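Local coordinates for arabinogalactan endo-1,4-beta-galactosidase (Ignisphaera aggregans, PDB 7OSK), which probably hydrolyses internal beta-1,4-galactosidic linkages of arabinogalactan through its glycosyl hydrolase family 53 catalytic domain, the part described here, at residues I288-T293 with L347-W352; H232-K237 with A259-P264. One frame throughout, in Å; residues are numbered along the deposited sequence.

Contact 1: residues I288-T293 with L347-W352; sequences ILVAET and LGIFYW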
loop_
_atom_site.group_PDB
_atom_site.type_symbol
_atom_site.label_atom_id
_atom_site.label_comp_id
_atom_site.label_asym_id
_atom_site.label_seq_id
_atom_site.Cartn_x
_atom_site.Cartn_y
_atom_site.Cartn_z
ATOM N N ILE A 288 -12.690 -3.992 6.213
ATOM C CA ILE A 288 -11.626 -3.269 6.897
ATOM C C ILE A 288 -10.269 -3.797 6.453
ATOM O O ILE A 288 -9.992 -4.989 6.583
ATOM C CB ILE A 288 -11.747 -3.404 8.426
ATOM C CG1 ILE A 288 -13.205 -3.228 8.873
ATOM C CG2 ILE A 288 -10.830 -2.405 9.124
ATOM C CD1 ILE A 288 -13.810 -1.886 8.519
ATOM N N LEU A 289 -9.429 -2.903 5.939
ATOM C CA LEU A 289 -8.134 -3.282 5.382
ATOM C C LEU A 289 -7.009 -2.399 5.913
ATOM O O LEU A 289 -7.213 -1.217 6.186
ATOM C CB LEU A 289 -8.182 -3.202 3.851
ATOM C CG LEU A 289 -6.880 -3.462 3.088
ATOM C CD1 LEU A 289 -6.457 -4.915 3.223
ATOM C CD2 LEU A 289 -7.035 -3.078 1.625
ATOM N N VAL A 290 -5.828 -2.988 6.071
ATOM C CA VAL A 290 -4.612 -2.224 6.337
ATOM C C VAL A 290 -3.804 -2.134 5.042
ATOM O O VAL A 290 -3.112 -3.082 4.663
ATOM C CB VAL A 290 -3.757 -2.863 7.455
ATOM C CG1 VAL A 290 -2.508 -2.031 7.720
ATOM C CG2 VAL A 290 -4.576 -3.023 8.730
ATOM N N ALA A 291 -3.896 -0.992 4.366
ATOM C CA ALA A 291 -3.251 -0.807 3.068
ATOM C C ALA A 291 -1.748 -0.623 3.206
ATOM O O ALA A 291 -0.985 -1.006 2.319
ATOM C CB ALA A 291 -3.850 0.382 2.343
ATOM N N GLU A 292 -1.327 -0.015 4.310
ATOM C CA GLU A 292 0.090 0.217 4.553
ATOM C C GLU A 292 0.433 0.070 6.026
ATOM O O GLU A 292 -0.274 0.571 6.898
ATOM C CB GLU A 292 0.505 1.607 4.063
ATOM C CG GLU A 292 0.415 1.793 2.554
ATOM C CD GLU A 292 0.947 3.144 2.093
ATOM O OE1 GLU A 292 1.506 3.887 2.932
ATOM O OE2 GLU A 292 0.804 3.461 0.892
ATOM N N THR A 293 1.531 -0.626 6.290
ATOM C CA THR A 293 2.064 -0.755 7.637
ATOM C C THR A 293 3.478 -1.308 7.546
ATOM O O THR A 293 3.816 -2.006 6.590
ATOM C CB THR A 293 1.190 -1.669 8.519
ATOM O OG1 THR A 293 1.707 -1.684 9.854
ATOM C CG2 THR A 293 1.157 -3.090 7.976
ATOM N N LEU A 347 -10.331 -7.927 6.649
ATOM C CA LEU A 347 -9.929 -8.288 5.297
ATOM C C LEU A 347 -8.470 -8.724 5.283
ATOM O O LEU A 347 -8.137 -9.800 4.784
ATOM C CB LEU A 347 -10.147 -7.104 4.359
ATOM C CG LEU A 347 -10.554 -7.374 2.914
ATOM C CD1 LEU A 347 -11.877 -8.124 2.827
ATOM C CD2 LEU A 347 -10.643 -6.042 2.196
ATOM N N GLY A 348 -7.604 -7.881 5.840
ATOM C CA GLY A 348 -6.202 -8.222 5.995
ATOM C C GLY A 348 -5.270 -7.034 6.013
ATOM O O GLY A 348 -5.660 -5.936 6.399
ATOM N N ILE A 349 -4.029 -7.265 5.592
ATOM C CA ILE A 349 -2.982 -6.260 5.697
ATOM C C ILE A 349 -2.030 -6.290 4.500
ATOM O O ILE A 349 -1.912 -7.306 3.810
ATOM C CB ILE A 349 -2.163 -6.454 6.996
ATOM C CG1 ILE A 349 -1.394 -7.774 6.963
ATOM C CG2 ILE A 349 -3.069 -6.444 8.222
ATOM C CD1 ILE A 349 0.097 -7.602 7.007
ATOM N N PHE A 350 -1.381 -5.155 4.247
ATOM C CA PHE A 350 -0.259 -5.089 3.313
ATOM C C PHE A 350 0.945 -4.465 3.999
ATOM O O PHE A 350 0.878 -3.329 4.468
ATOM C CB PHE A 350 -0.607 -4.272 2.068
ATOM C CG PHE A 350 -1.665 -4.888 1.203
ATOM C CD1 PHE A 350 -1.329 -5.797 0.220
ATOM C CD2 PHE A 350 -2.995 -4.539 1.359
ATOM C CE1 PHE A 350 -2.301 -6.356 -0.585
ATOM C CE2 PHE A 350 -3.969 -5.095 0.560
ATOM C CZ PHE A 350 -3.621 -6.005 -0.413
ATOM N N TYR A 351 2.049 -5.201 4.046
ATOM C CA TYR A 351 3.288 -4.667 4.583
ATOM C C TYR A 351 3.962 -3.796 3.530
ATOM O O TYR A 351 4.319 -4.282 2.454
ATOM C CB TYR A 351 4.219 -5.797 5.020
ATOM C CG TYR A 351 5.378 -5.315 5.848
ATOM C CD1 TYR A 351 6.521 -4.815 5.244
ATOM C CD2 TYR A 351 5.328 -5.348 7.231
ATOM C CE1 TYR A 351 7.581 -4.368 5.994
ATOM C CE2 TYR A 351 6.386 -4.905 7.992
ATOM C CZ TYR A 351 7.510 -4.414 7.369
ATOM O OH TYR A 351 8.566 -3.967 8.128
ATOM N N TRP A 352 4.139 -2.513 3.840
ATOM C CA TRP A 352 4.640 -1.550 2.861
ATOM C C TRP A 352 6.163 -1.463 2.874
ATOM O O TRP A 352 6.787 -1.447 3.935
ATOM C CB TRP A 352 4.041 -0.164 3.117
ATOM C CG TRP A 352 4.279 0.796 1.988
ATOM C CD1 TRP A 352 3.511 0.955 0.869
ATOM C CD2 TRP A 352 5.361 1.725 1.864
ATOM N NE1 TRP A 352 4.049 1.926 0.058
ATOM C CE2 TRP A 352 5.185 2.415 0.648
ATOM C CE3 TRP A 352 6.462 2.041 2.664
ATOM C CZ2 TRP A 352 6.067 3.398 0.213
ATOM C CZ3 TRP A 352 7.337 3.018 2.232
ATOM C CH2 TRP A 352 7.134 3.686 1.017
#

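Contact 2: residues H232-K237 with A259-P264; sequences HLAGVK and AISFYP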
loop_
_atom_site.group_PDB
_atom_site.type_symbol
_atom_site.label_atom_id
_atom_site.label_comp_id
_atom_site.label_asym_id
_atom_site.label_seq_id
_atom_site.Cartn_x
_atom_site.Cartn_y
_atom_site.Cartn_z
ATOM N N HIS A 232 -8.875 4.742 0.933
ATOM C CA HIS A 232 -7.703 4.647 1.796
ATOM C C HIS A 232 -7.532 5.901 2.644
ATOM O O HIS A 232 -7.543 7.018 2.128
ATOM C CB HIS A 232 -6.452 4.407 0.943
ATOM C CG HIS A 232 -5.209 4.170 1.739
ATOM N ND1 HIS A 232 -3.946 4.233 1.181
ATOM C CD2 HIS A 232 -5.019 3.861 3.044
ATOM C CE1 HIS A 232 -3.044 3.980 2.103
ATOM N NE2 HIS A 232 -3.667 3.751 3.248
ATOM N N LEU A 233 -7.383 5.698 3.951
ATOM C CA LEU A 233 -7.142 6.791 4.886
ATOM C C LEU A 233 -5.915 6.502 5.738
ATOM O O LEU A 233 -5.555 5.345 5.948
ATOM C CB LEU A 233 -8.362 7.014 5.781
ATOM C CG LEU A 233 -9.633 7.520 5.099
ATOM C CD1 LEU A 233 -10.737 7.682 6.131
ATOM C CD2 LEU A 233 -9.388 8.832 4.369
ATOM N N ALA A 234 -5.281 7.564 6.228
ATOM C CA ALA A 234 -4.085 7.445 7.056
ATOM C C ALA A 234 -4.367 7.835 8.506
ATOM O O ALA A 234 -5.122 8.772 8.779
ATOM C CB ALA A 234 -2.968 8.301 6.488
ATOM N N GLY A 235 -3.745 7.110 9.430
ATOM C CA GLY A 235 -3.927 7.352 10.848
ATOM C C GLY A 235 -4.984 6.444 11.442
ATOM O O GLY A 235 -5.602 5.649 10.729
ATOM N N VAL A 236 -5.182 6.559 12.751
ATOM C CA VAL A 236 -6.201 5.784 13.446
ATOM C C VAL A 236 -7.071 6.689 14.321
ATOM O O VAL A 236 -7.677 6.238 15.292
ATOM C CB VAL A 236 -5.568 4.659 14.306
ATOM C CG1 VAL A 236 -5.148 3.486 13.429
ATOM C CG2 VAL A 236 -4.384 5.191 15.099
ATOM N N LYS A 237 -7.132 7.970 13.965
ATOM C CA LYS A 237 -8.028 8.903 14.636
ATOM C C LYS A 237 -9.472 8.524 14.308
ATOM O O LYS A 237 -9.999 8.890 13.257
ATOM C CB LYS A 237 -7.736 10.349 14.213
ATOM C CG LYS A 237 -7.361 11.283 15.355
ATOM C CD LYS A 237 -8.030 12.643 15.191
ATOM C CE LYS A 237 -7.549 13.642 16.232
ATOM N NZ LYS A 237 -8.656 14.126 17.112
ATOM N N ALA A 259 -9.662 1.228 3.799
ATOM C CA ALA A 259 -8.256 0.893 3.976
ATOM C C ALA A 259 -7.589 1.831 4.976
ATOM O O ALA A 259 -7.951 3.005 5.079
ATOM C CB ALA A 259 -7.536 0.934 2.649
ATOM N N ILE A 260 -6.608 1.301 5.701
ATOM C CA ILE A 260 -5.933 2.035 6.765
ATOM C C ILE A 260 -4.419 2.009 6.584
ATOM O O ILE A 260 -3.841 0.967 6.276
ATOM C CB ILE A 260 -6.277 1.441 8.150
ATOM C CG1 ILE A 260 -7.780 1.533 8.415
ATOM C CG2 ILE A 260 -5.520 2.165 9.258
ATOM C CD1 ILE A 260 -8.273 0.557 9.465
ATOM N N SER A 261 -3.786 3.165 6.771
ATOM C CA SER A 261 -2.334 3.233 6.903
ATOM C C SER A 261 -1.994 3.311 8.378
ATOM O O SER A 261 -2.242 4.332 9.014
ATOM C CB SER A 261 -1.751 4.442 6.168
ATOM O OG SER A 261 -1.882 4.312 4.767
ATOM N N PHE A 262 -1.438 2.232 8.920
ATOM C CA PHE A 262 -1.054 2.211 10.326
ATOM C C PHE A 262 0.433 1.938 10.520
ATOM O O PHE A 262 0.892 0.800 10.425
ATOM C CB PHE A 262 -1.861 1.174 11.103
ATOM C CG PHE A 262 -1.545 1.158 12.570
ATOM C CD1 PHE A 262 -1.799 2.271 13.351
ATOM C CD2 PHE A 262 -0.977 0.046 13.164
ATOM C CE1 PHE A 262 -1.504 2.271 14.699
ATOM C CE2 PHE A 262 -0.681 0.043 14.515
ATOM C CZ PHE A 262 -0.943 1.158 15.281
ATOM N N TYR A 263 1.171 3.012 10.783
ATOM C CA TYR A 263 2.551 2.937 11.238
ATOM C C TYR A 263 2.570 3.295 12.725
ATOM O O TYR A 263 2.339 4.454 13.078
ATOM C CB TYR A 263 3.446 3.886 10.438
ATOM C CG TYR A 263 3.491 3.576 8.957
ATOM C CD1 TYR A 263 4.258 2.524 8.470
ATOM C CD2 TYR A 263 2.768 4.335 8.044
ATOM C CE1 TYR A 263 4.303 2.237 7.122
ATOM C CE2 TYR A 263 2.808 4.056 6.693
ATOM C CZ TYR A 263 3.577 3.008 6.237
ATOM O OH TYR A 263 3.615 2.733 4.891
ATOM N N PRO A 264 2.823 2.304 13.602
ATOM C CA PRO A 264 2.715 2.526 15.052
ATOM C C PRO A 264 3.535 3.708 15.561
ATOM O O PRO A 264 3.113 4.398 16.490
ATOM C CB PRO A 264 3.247 1.218 15.649
ATOM C CG PRO A 264 3.087 0.212 14.585
ATOM C CD PRO A 264 3.290 0.939 13.298
#

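Contact 1: residues I288-T293 with L347-W352
Val290 and Ile349 sit side by side on adjacent parallel strands, CB of Val290 3.7 Å from CG2 of Ile349, and illustrate how neighbouring strands of a TIM barrel share one outward face. Ile349 CG2 lies beside its own backbone N, which directs that branch across to Val290. Backbone bonds secure the same level: Val290 N donates to Gly348 O at 3.0 Å, and Phe350 N to Val290 O at 2.7 Å. Inside the barrel, packing is equally close. Leu289 CD1 reaches Phe350 CE2 at 3.6 Å from an oblique direction, while its other methyl, CD2, meets the ring edge in plane. Ala291 has helix-like backbone angles, and the next clear bond is Trp352 N to Thr293 O at 2.8 Å.

The two ends are more open. At one, Leu347 is partly exposed and packing is looser, its CD2 4.1 Å from Leu289 CB. At the other, Trp352 is partly exposed yet closely packed: the carboxylate of Glu292 runs alongside the indole and overlies one face near its CD1-NE1 rim, CD 3.6 Å from Trp352 CD1, the planes 29° apart. Its oxygens have other partners: OE1 the Tyr263 hydroxyl, OE2 a salt bridge to Arg92. Cutting Glu292 back to an alanine here would probably leave Arg92 without this acidic mate, Tyr263 OH without this partner and the indole face less covered.

These are the seventh and eighth of eight barrel strands. Helix 324-342 covers Ile349 and Thr293 from outside; within, Phe350 meets Trp90 and Arg92 of strand 90-95, and strands 257-261 and 51-55 continue the sheet beyond 287-293 and 346-352.

Contact 2: residues H232-K237 with A259-P264
Leu233 is bonded through both its backbone N and its O to strand 259-261, a compact example of how a parallel pair satisfies its buried polar atoms. Its N donates to Ala259 O at 3.0 Å. Leu233 O then accepts from Ser261 N at 2.9 Å and also receives a CA-H...O contact from Ile260. One step on, Gly235 N binds Ser261 O at 3.2 Å, so that both backbone polar atoms of Ser261 are satisfied across the pair. The positive phi of Gly235 (96°) would press a side chain against the preceding carbonyl O, so glycine suits this exit from the strand.

The carbonyls of the departing loop find partners beyond the pair: Ala234 O accepts from Asn193 ND2, and Gly235 O meets the hydroxyl of Tyr241.

On the face shared by His232, Ala259 and Ser261, the imidazole turns its edge to the other strand. With CG anti to the backbone N (chi1 -175°), the ring passes beside Ala259 CB, 3.9 Å from His232 CD2, its edge toward Ala259 O and Ser261, and brings NE2 to Ser261 OG. That bond is modelled at 2.4 Å, implausibly short, so its exact length is doubtful. Ser261 OG also bonds Glu191 OE2, while His232 ND1 makes weak hydrogen bonds to Gln187 OE1 and Asn190 OD1.

Apolar contact takes over past the strands, where the side chains of Val236 and Phe262 cross obliquely, Val236 CG1 3.6 Å from Phe262 CD1.

Together, strand 228-234, helix 238-250 and strand 257-261 form a beta-alpha-beta unit of the barrel. Leu233 and Ile260 back onto helix 238-250, Val236 and Ile260 onto helix 270-283, and Ala259 touches Ala291 in the next strand, 287-293.

Contact 2 joins barrel strands five and six, contact 1 seven and eight; strands 257-261 and 287-293 are neighbours, the contact centres 9 Å apart. Their seam carries probable hydrogen bonds: Phe262 N to Glu292 O at 2.9 Å, and Thr293 OG1 to Phe262 O at 2.7 Å. Tyr263 OH packs on Trp352 CB at 3.4 Å. Glu191, just past the fourth strand (185-188), and Glu292, near the end of the seventh, come close, consistent with the catalytic glutamate pair of retaining glycosidases of clan GH-A, which includes family 53. A hexane-1,6-diol, probably from the crystallisation liquor, about 4 Å from the Trp352 side chain, may mark a pocket; the calcium ion is about 12 Å from that side chain.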